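Local coordinates for mbGIPC protein (Monosiga brevicollis, PDB 6X1X) that probably binds peptide segments of partner proteins, as the PDZ domain of a GIPC-family protein that is thought to act in protein-protein interaction and signalling, at residues A[12-17]-A[38-43]; A[54-59]-A[70-75]. All blocks are in the same frame, centred on the assembly; numbering follows the deposited sequence. Where two conformers were deposited one is given.

Contact 1 of 2, residues A[12-17]-A[38-43]; sequences IKDGPA and DSIMSR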
ATOM      1  N   ILE A  12      -2.533 -10.413   6.166  1.00 11.57           N
ATOM      2  CA  ILE A  12      -3.828 -11.050   6.380  1.00 10.11           C
ATOM      3  C   ILE A  12      -4.855  -9.963   6.659  1.00  7.67           C
ATOM      4  O   ILE A  12      -4.707  -9.181   7.605  1.00  7.51           O
ATOM      5  CB  ILE A  12      -3.775 -12.067   7.527  1.00 13.95           C
ATOM      6  CG1 ILE A  12      -2.860 -13.226   7.134  1.00 15.30           C
ATOM      7  CG2 ILE A  12      -5.166 -12.565   7.835  1.00 14.00           C
ATOM      8  CD1 ILE A  12      -2.829 -14.351   8.134  1.00 31.80           C
ATOM      9  N   LYS A  13      -5.906  -9.917   5.845  1.00  7.34           N
ATOM     10  CA  LYS A  13      -6.965  -8.929   6.036  1.00  6.05           C
ATOM     11  C   LYS A  13      -7.949  -9.515   7.037  1.00  6.39           C
ATOM     12  O   LYS A  13      -8.955 -10.123   6.667  1.00  7.84           O
ATOM     13  CB  LYS A  13      -7.622  -8.597   4.706  1.00  6.81           C
ATOM     14  CG  LYS A  13      -8.651  -7.490   4.813  1.00  6.38           C
ATOM     15  CD  LYS A  13      -9.234  -7.133   3.453  1.00  6.36           C
ATOM     16  CE  LYS A  13     -10.343  -6.113   3.601  1.00  5.96           C
ATOM     17  NZ  LYS A  13     -11.030  -5.838   2.311  1.00  5.51           N
ATOM     18  N   ASP A  14      -7.663  -9.332   8.329  1.00  6.08           N
ATOM     19  CA  ASP A  14      -8.426 -10.021   9.368  1.00  7.47           C
ATOM     20  C   ASP A  14      -9.720  -9.318   9.739  1.00  6.87           C
ATOM     21  O   ASP A  14     -10.514  -9.884  10.502  1.00 10.19           O
ATOM     22  CB  ASP A  14      -7.575 -10.235  10.626  1.00  9.94           C
ATOM     23  CG  ASP A  14      -7.218  -8.936  11.322  1.00 10.19           C
ATOM     24  OD1 ASP A  14      -8.108  -8.331  11.950  1.00 12.11           O
ATOM     25  OD2 ASP A  14      -6.044  -8.523  11.274  1.00 11.85           O
ATOM     26  N   GLY A  15      -9.942  -8.110   9.242  1.00  6.68           N
ATOM     27  CA  GLY A  15     -11.152  -7.365   9.488  1.00  6.49           C
ATOM     28  C   GLY A  15     -11.416  -6.473   8.299  1.00  5.92           C
ATOM     29  O   GLY A  15     -10.668  -6.472   7.320  1.00  6.42           O
ATOM     30  N   PRO A  16     -12.487  -5.683   8.365  1.00  5.58           N
ATOM     31  CA  PRO A  16     -12.936  -4.938   7.181  1.00  5.78           C
ATOM     32  C   PRO A  16     -12.082  -3.737   6.831  1.00  5.01           C
ATOM     33  O   PRO A  16     -12.271  -3.175   5.743  1.00  6.78           O
ATOM     34  CB  PRO A  16     -14.358  -4.501   7.568  1.00  5.72           C
ATOM     35  CG  PRO A  16     -14.329  -4.432   9.052  1.00  6.22           C
ATOM     36  CD  PRO A  16     -13.455  -5.583   9.472  1.00  5.90           C
ATOM     37  N   ALA A  17     -11.165  -3.311   7.698  1.00  5.21           N
ATOM     38  CA  ALA A  17     -10.407  -2.082   7.490  1.00  4.50           C
ATOM     39  C   ALA A  17      -8.920  -2.346   7.676  1.00  5.14           C
ATOM     40  O   ALA A  17      -8.501  -2.905   8.699  1.00  5.80           O
ATOM     41  CB  ALA A  17     -10.855  -1.000   8.475  1.00  8.04           C
ATOM     42  N   ASP A  38      -2.398   1.616  15.368  0.51  6.79           N
ATOM     43  CA  ASP A  38      -3.080   0.412  15.853  0.51  7.29           C
ATOM     44  C   ASP A  38      -3.996  -0.176  14.781  0.51  6.87           C
ATOM     45  O   ASP A  38      -5.191  -0.396  14.997  0.51  8.44           O
ATOM     46  CB  ASP A  38      -3.829   0.669  17.169  0.51  8.84           C
ATOM     47  CG  ASP A  38      -4.394  -0.605  17.794  0.51 11.11           C
ATOM     48  OD1 ASP A  38      -3.910  -1.709  17.470  0.51 11.20           O
ATOM     49  OD2 ASP A  38      -5.324  -0.500  18.623  0.51 12.67           O
ATOM     50  N   SER A  39      -3.429  -0.414  13.601  1.00  6.85           N
ATOM     51  CA  SER A  39      -4.182  -0.996  12.502  1.00  6.52           C
ATOM     52  C   SER A  39      -3.402  -2.164  11.924  1.00  5.21           C
ATOM     53  O   SER A  39      -2.230  -2.382  12.246  1.00  5.94           O
ATOM     54  CB  SER A  39      -4.447   0.034  11.397  1.00  6.30           C
ATOM     55  OG  SER A  39      -3.240   0.438  10.760  1.00  5.74           O
ATOM     56  N   ILE A  40      -4.059  -2.907  11.037  1.00  5.12           N
ATOM     57  CA  ILE A  40      -3.367  -3.985  10.341  1.00  5.72           C
ATOM     58  C   ILE A  40      -2.111  -3.449   9.660  1.00  5.25           C
ATOM     59  O   ILE A  40      -1.026  -4.032   9.760  1.00  6.40           O
ATOM     60  CB  ILE A  40      -4.317  -4.663   9.341  1.00  5.20           C
ATOM     61  CG1 ILE A  40      -5.434  -5.405  10.087  1.00  6.54           C
ATOM     62  CG2 ILE A  40      -3.541  -5.613   8.459  1.00  7.88           C
ATOM     63  CD1 ILE A  40      -6.562  -5.864   9.185  1.00  6.88           C
ATOM     64  N   MET A  41      -2.227  -2.315   8.971  0.52  5.20           N
ATOM     65  CA  MET A  41      -1.079  -1.850   8.206  0.52  5.61           C
ATOM     66  C   MET A  41      -0.040  -1.137   9.062  0.52  5.18           C
ATOM     67  O   MET A  41       1.141  -1.139   8.702  0.52  5.90           O
ATOM     68  CB  MET A  41      -1.521  -1.031   6.995  0.52  6.53           C
ATOM     69  CG  MET A  41      -2.335  -1.845   5.977  0.52  6.10           C
ATOM     70  SD  MET A  41      -1.526  -3.284   5.222  0.52  8.32           S
ATOM     71  CE  MET A  41      -0.109  -2.504   4.459  0.52 12.97           C
ATOM     72  N   SER A  42      -0.422  -0.548  10.198  1.00  4.95           N
ATOM     73  CA  SER A  42       0.611  -0.028  11.093  1.00  5.94           C
ATOM     74  C   SER A  42       1.489  -1.151  11.628  1.00  4.69           C
ATOM     75  O   SER A  42       2.660  -0.924  11.963  1.00  6.37           O
ATOM     76  CB  SER A  42       0.016   0.777  12.244  1.00  6.01           C
ATOM     77  OG  SER A  42      -0.605  -0.065  13.196  1.00  6.46           O
ATOM     78  N   ARG A  43       0.955  -2.368  11.686  1.00  5.07           N
ATOM     79  CA  ARG A  43       1.694  -3.519  12.190  1.00  6.21           C
ATOM     80  C   ARG A  43       2.532  -4.213  11.128  1.00  5.26           C
ATOM     81  O   ARG A  43       3.300  -5.132  11.463  1.00  6.48           O
ATOM     82  CB  ARG A  43       0.746  -4.518  12.865  1.00  6.93           C
ATOM     83  CG  ARG A  43       0.253  -4.026  14.211  1.00  9.48           C
ATOM     84  CD  ARG A  43      -0.594  -5.063  14.924  1.00  9.71           C
ATOM     85  NE  ARG A  43      -1.949  -5.149  14.394  1.00  9.88           N
ATOM     86  CZ  ARG A  43      -2.945  -4.364  14.787  1.00  8.62           C
ATOM     87  NH1 ARG A  43      -2.733  -3.428  15.693  1.00  9.02           N
ATOM     88  NH2 ARG A  43      -4.153  -4.517  14.266  1.00 10.59           N
TER
HETATM   89  O   HOH W   1      -5.213  -7.102  13.356  1.00 15.54           O
HETATM   90  O   HOH W   2      -6.839  -2.151  10.776  1.00  5.86           O
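I40 carries this contact, its side chain pushed into the bend of residues 12-17. Its methyl and methylene groups pack mainly against oxygens: the carbonyls of I12 and A17 and the carboxylate of D14. The CD1 end of I40 comes within 3.6 Å of the carbonyl O of A17. The I40 and D14 side chains run past one another, pointing opposite ways. D14 OD2 is 3.4 Å from I40 CG1, and equally near CD1. The other branch, CG2, comes up against the carbonyl of I12. CG1 of I40 stands beside its own backbone N (chi1 -67°) and continues extended to CD1, which is why the long branch does the reaching. I40 also touches V11 of strand 6-12.

In a PDZ domain the run after the first strand leads into the carboxylate-binding loop, here probably the turn through A17 and L18. Residues 38-43 form the turn after strand 31-35, with helical backbone angles from I40 on but without regular helix bonds.

No direct hydrogen bond crosses the contact. Two waters bridge it instead. One donates to A17 O and accepts from I40 N (2.9 Å). The other donates to D14 OD2 (2.7 Å) and accepts from R43 NH2, so these opposite charges meet through solvent.

The polar bonds inside residues 38-43 fix the turn that presents I40. S39 and S42 bond reciprocally. S42 OG receives S39 N at 2.9 Å, nearly straight at 171°. S39 OG receives S42 N, which is an ST motif, and also bonds to R36 O. R43 NH1 makes a salt bridge to D38 OD1 at 2.7 Å, with the acceptor near the guanidinium plane. The S39 carbonyl O sits 3.3 Å above that plane, over its centre.

Contact 2 of 2, residues A[54-59]-A[70-75]; sequences AKINGT and ARMLKE
I56 and M72 meet as two apolar side chains passing in opposite directions. M72 SD rests 3.9 Å from I56 CB, while M72 CG lies near I56 CG2. I56 also crosses L73 at about a right angle. Its CD1 sits 3.6 Å from both CG and CD2 of L73. T59 and M72 reach toward each other, tip to tip, with T59 CG2 4.1 Å from M72 CE. The M72 chain is extended as far as SD and then bends (chi3 -73°), which turns CE to T59.

This packing lays the C-terminal half of helix 66-75 against the end of strand 52-56. In a PDZ domain this helix forms one wall of the peptide groove, and strand 20-23 forms the other. L73 touches L20 on that strand, so its buried side chain probably helps line the hydrophobic pocket at the end of the groove.

In the next shell, a type I' turn from I56 to T59 puts both on the helix side, closed by T59 N to I56 O at 2.9 Å. N57 OD1 takes T83 N from the neighbouring strand. Further back, A54 and K55 both face I85 in a classic beta bulge. R71 and E75 do not touch residues 54-59. Their salt bridge, R71 NE to E75 OE2 at 2.9 Å, is a one-turn link within the helix. NE approaches OE2 from the syn side, 33° out of the carboxylate plane.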
ATOM      1  N   ALA A  54       2.426  -0.421  -6.192  1.00  6.07           N
ATOM      2  CA  ALA A  54       2.705  -0.790  -7.573  1.00  6.49           C
ATOM      3  C   ALA A  54       1.836  -1.939  -8.060  1.00  5.81           C
ATOM      4  O   ALA A  54       1.437  -1.951  -9.232  1.00  6.47           O
ATOM      5  CB  ALA A  54       4.181  -1.163  -7.729  1.00  8.28           C
ATOM      6  N   LYS A  55       1.558  -2.906  -7.190  1.00  5.56           N
ATOM      7  CA  LYS A  55       0.776  -4.081  -7.552  1.00  5.11           C
ATOM      8  C   LYS A  55       0.019  -4.574  -6.331  1.00  5.25           C
ATOM      9  O   LYS A  55       0.471  -4.419  -5.197  1.00  6.01           O
ATOM     10  CB  LYS A  55       1.648  -5.248  -8.038  1.00  7.23           C
ATOM     11  CG  LYS A  55       2.473  -4.968  -9.270  1.00  8.23           C
ATOM     12  CD  LYS A  55       3.017  -6.242  -9.894  1.00 11.42           C
ATOM     13  CE  LYS A  55       3.826  -5.908 -11.139  1.00 15.64           C
ATOM     14  NZ  LYS A  55       4.411  -7.120 -11.772  1.00 18.35           N
ATOM     15  N   ILE A  56      -1.125  -5.204  -6.583  1.00  4.56           N
ATOM     16  CA  ILE A  56      -1.837  -5.987  -5.583  1.00  5.02           C
ATOM     17  C   ILE A  56      -2.127  -7.337  -6.208  1.00  4.75           C
ATOM     18  O   ILE A  56      -2.688  -7.398  -7.308  1.00  5.05           O
ATOM     19  CB  ILE A  56      -3.150  -5.317  -5.147  1.00  5.62           C
ATOM     20  CG1 ILE A  56      -2.867  -4.012  -4.410  1.00  6.12           C
ATOM     21  CG2 ILE A  56      -3.971  -6.276  -4.282  1.00  6.85           C
ATOM     22  CD1 ILE A  56      -4.100  -3.128  -4.301  1.00  7.25           C
ATOM     23  N   ASN A  57      -1.712  -8.410  -5.536  1.00  5.54           N
ATOM     24  CA  ASN A  57      -1.959  -9.770  -6.016  1.00  6.51           C
ATOM     25  C   ASN A  57      -1.554  -9.936  -7.480  1.00  6.79           C
ATOM     26  O   ASN A  57      -2.260 -10.560  -8.279  1.00  8.27           O
ATOM     27  CB  ASN A  57      -3.410 -10.186  -5.776  1.00  7.78           C
ATOM     28  CG  ASN A  57      -3.714 -10.364  -4.314  1.00  6.50           C
ATOM     29  OD1 ASN A  57      -2.845 -10.765  -3.545  1.00  7.87           O
ATOM     30  ND2 ASN A  57      -4.948 -10.064  -3.916  1.00  9.30           N
ATOM     31  N   GLY A  58      -0.410  -9.357  -7.837  1.00  6.63           N
ATOM     32  CA  GLY A  58       0.140  -9.487  -9.171  1.00  8.07           C
ATOM     33  C   GLY A  58      -0.430  -8.555 -10.217  1.00  7.15           C
ATOM     34  O   GLY A  58       0.072  -8.545 -11.350  1.00  7.85           O
ATOM     35  N   THR A  59      -1.467  -7.788  -9.896  1.00  6.08           N
ATOM     36  CA  THR A  59      -2.066  -6.865 -10.851  1.00  6.50           C
ATOM     37  C   THR A  59      -1.243  -5.589 -10.941  1.00  5.30           C
ATOM     38  O   THR A  59      -0.957  -4.962  -9.921  1.00  6.31           O
ATOM     39  CB  THR A  59      -3.464  -6.493 -10.377  1.00  6.75           C
ATOM     40  OG1 THR A  59      -4.236  -7.680 -10.209  1.00  7.97           O
ATOM     41  CG2 THR A  59      -4.140  -5.590 -11.393  1.00  8.38           C
ATOM     42  N   ALA A  70      -8.099   1.484  -4.222  1.00  5.59           N
ATOM     43  CA  ALA A  70      -8.893   1.307  -3.013  1.00  6.10           C
ATOM     44  C   ALA A  70      -9.948   0.238  -3.209  1.00  5.47           C
ATOM     45  O   ALA A  70     -10.167  -0.593  -2.325  1.00  5.72           O
ATOM     46  CB  ALA A  70      -9.558   2.626  -2.627  1.00  7.99           C
ATOM     47  N   ARG A  71     -10.630   0.263  -4.354  1.00  5.79           N
ATOM     48  CA  ARG A  71     -11.620  -0.766  -4.648  1.00  5.62           C
ATOM     49  C   ARG A  71     -11.012  -2.160  -4.576  1.00  4.97           C
ATOM     50  O   ARG A  71     -11.616  -3.084  -4.014  1.00  5.44           O
ATOM     51  CB  ARG A  71     -12.195  -0.518  -6.036  1.00  6.30           C
ATOM     52  CG  ARG A  71     -13.056  -1.645  -6.545  1.00  6.57           C
ATOM     53  CD  ARG A  71     -13.579  -1.325  -7.924  1.00  7.13           C
ATOM     54  NE  ARG A  71     -14.159  -2.496  -8.568  1.00  6.74           N
ATOM     55  CZ  ARG A  71     -14.572  -2.504  -9.831  1.00  6.28           C
ATOM     56  NH1 ARG A  71     -14.456  -1.401 -10.565  1.00  7.62           N
ATOM     57  NH2 ARG A  71     -15.070  -3.614 -10.367  1.00  6.67           N
ATOM     58  N   MET A  72      -9.809  -2.326  -5.122  1.00  5.37           N
ATOM     59  CA  MET A  72      -9.177  -3.638  -5.124  1.00  5.14           C
ATOM     60  C   MET A  72      -8.879  -4.118  -3.708  1.00  5.33           C
ATOM     61  O   MET A  72      -9.072  -5.297  -3.391  1.00  6.03           O
ATOM     62  CB  MET A  72      -7.921  -3.589  -5.985  1.00  5.88           C
ATOM     63  CG  MET A  72      -7.299  -4.958  -6.226  1.00  7.26           C
ATOM     64  SD  MET A  72      -6.160  -4.990  -7.617  1.00  7.53           S
ATOM     65  CE  MET A  72      -7.330  -4.880  -8.973  1.00  9.46           C
ATOM     66  N   LEU A  73      -8.406  -3.221  -2.839  1.00  4.43           N
ATOM     67  CA  LEU A  73      -8.147  -3.593  -1.450  1.00  4.91           C
ATOM     68  C   LEU A  73      -9.444  -3.851  -0.696  1.00  4.34           C
ATOM     69  O   LEU A  73      -9.528  -4.781   0.115  1.00  4.98           O
ATOM     70  CB  LEU A  73      -7.354  -2.478  -0.773  1.00  5.27           C
ATOM     71  CG  LEU A  73      -5.924  -2.317  -1.277  1.00  5.22           C
ATOM     72  CD1 LEU A  73      -5.317  -1.039  -0.726  1.00  8.15           C
ATOM     73  CD2 LEU A  73      -5.080  -3.510  -0.884  1.00  7.33           C
ATOM     74  N   LYS A  74     -10.463  -3.029  -0.953  1.00  4.49           N
ATOM     75  CA  LYS A  74     -11.740  -3.157  -0.267  1.00  5.16           C
ATOM     76  C   LYS A  74     -12.408  -4.485  -0.591  1.00  3.91           C
ATOM     77  O   LYS A  74     -13.031  -5.103   0.279  1.00  5.39           O
ATOM     78  CB  LYS A  74     -12.631  -1.996  -0.705  1.00  5.56           C
ATOM     79  CG  LYS A  74     -14.012  -1.962  -0.084  1.00  8.33           C
ATOM     80  CD  LYS A  74     -14.808  -0.761  -0.584  1.00  8.29           C
ATOM     81  CE  LYS A  74     -14.133   0.545  -0.226  1.00 10.82           C
ATOM     82  NZ  LYS A  74     -14.905   1.711  -0.768  1.00 11.83           N
ATOM     83  N   GLU A  75     -12.289  -4.934  -1.844  1.00  4.93           N
ATOM     84  CA  GLU A  75     -12.974  -6.142  -2.284  1.00  5.78           C
ATOM     85  C   GLU A  75     -12.375  -7.417  -1.713  1.00  5.26           C
ATOM     86  O   GLU A  75     -13.066  -8.439  -1.670  1.00  6.77           O
ATOM     87  CB  GLU A  75     -13.018  -6.207  -3.810  1.00  5.16           C
ATOM     88  CG  GLU A  75     -14.017  -5.217  -4.370  1.00  5.53           C
ATOM     89  CD  GLU A  75     -13.993  -5.067  -5.886  1.00  6.30           C
ATOM     90  OE1 GLU A  75     -13.164  -5.708  -6.582  1.00  5.64           O
ATOM     91  OE2 GLU A  75     -14.821  -4.283  -6.392  1.00  6.20           O
TER

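In the fold
The centres of contact 1 and contact 2 lie 15 Å apart, yet K13 joins them. Its NZ is 2.9 Å from L73 O in a probable hydrogen bond, and it also bonds I76 O. The buried lysine thus ties the run leading into the probable carboxylate-binding loop to the end of helix 66-75. Contact 1 reaches that loop at A17, through I40 and a water, and M41 bonds to L18 by the backbone. Contact 2 seats the helix on the sheet. The peptide groove of a PDZ domain runs between strand 20-23 and helix 66-75, so contact 2 lies beside the helix wall of the groove.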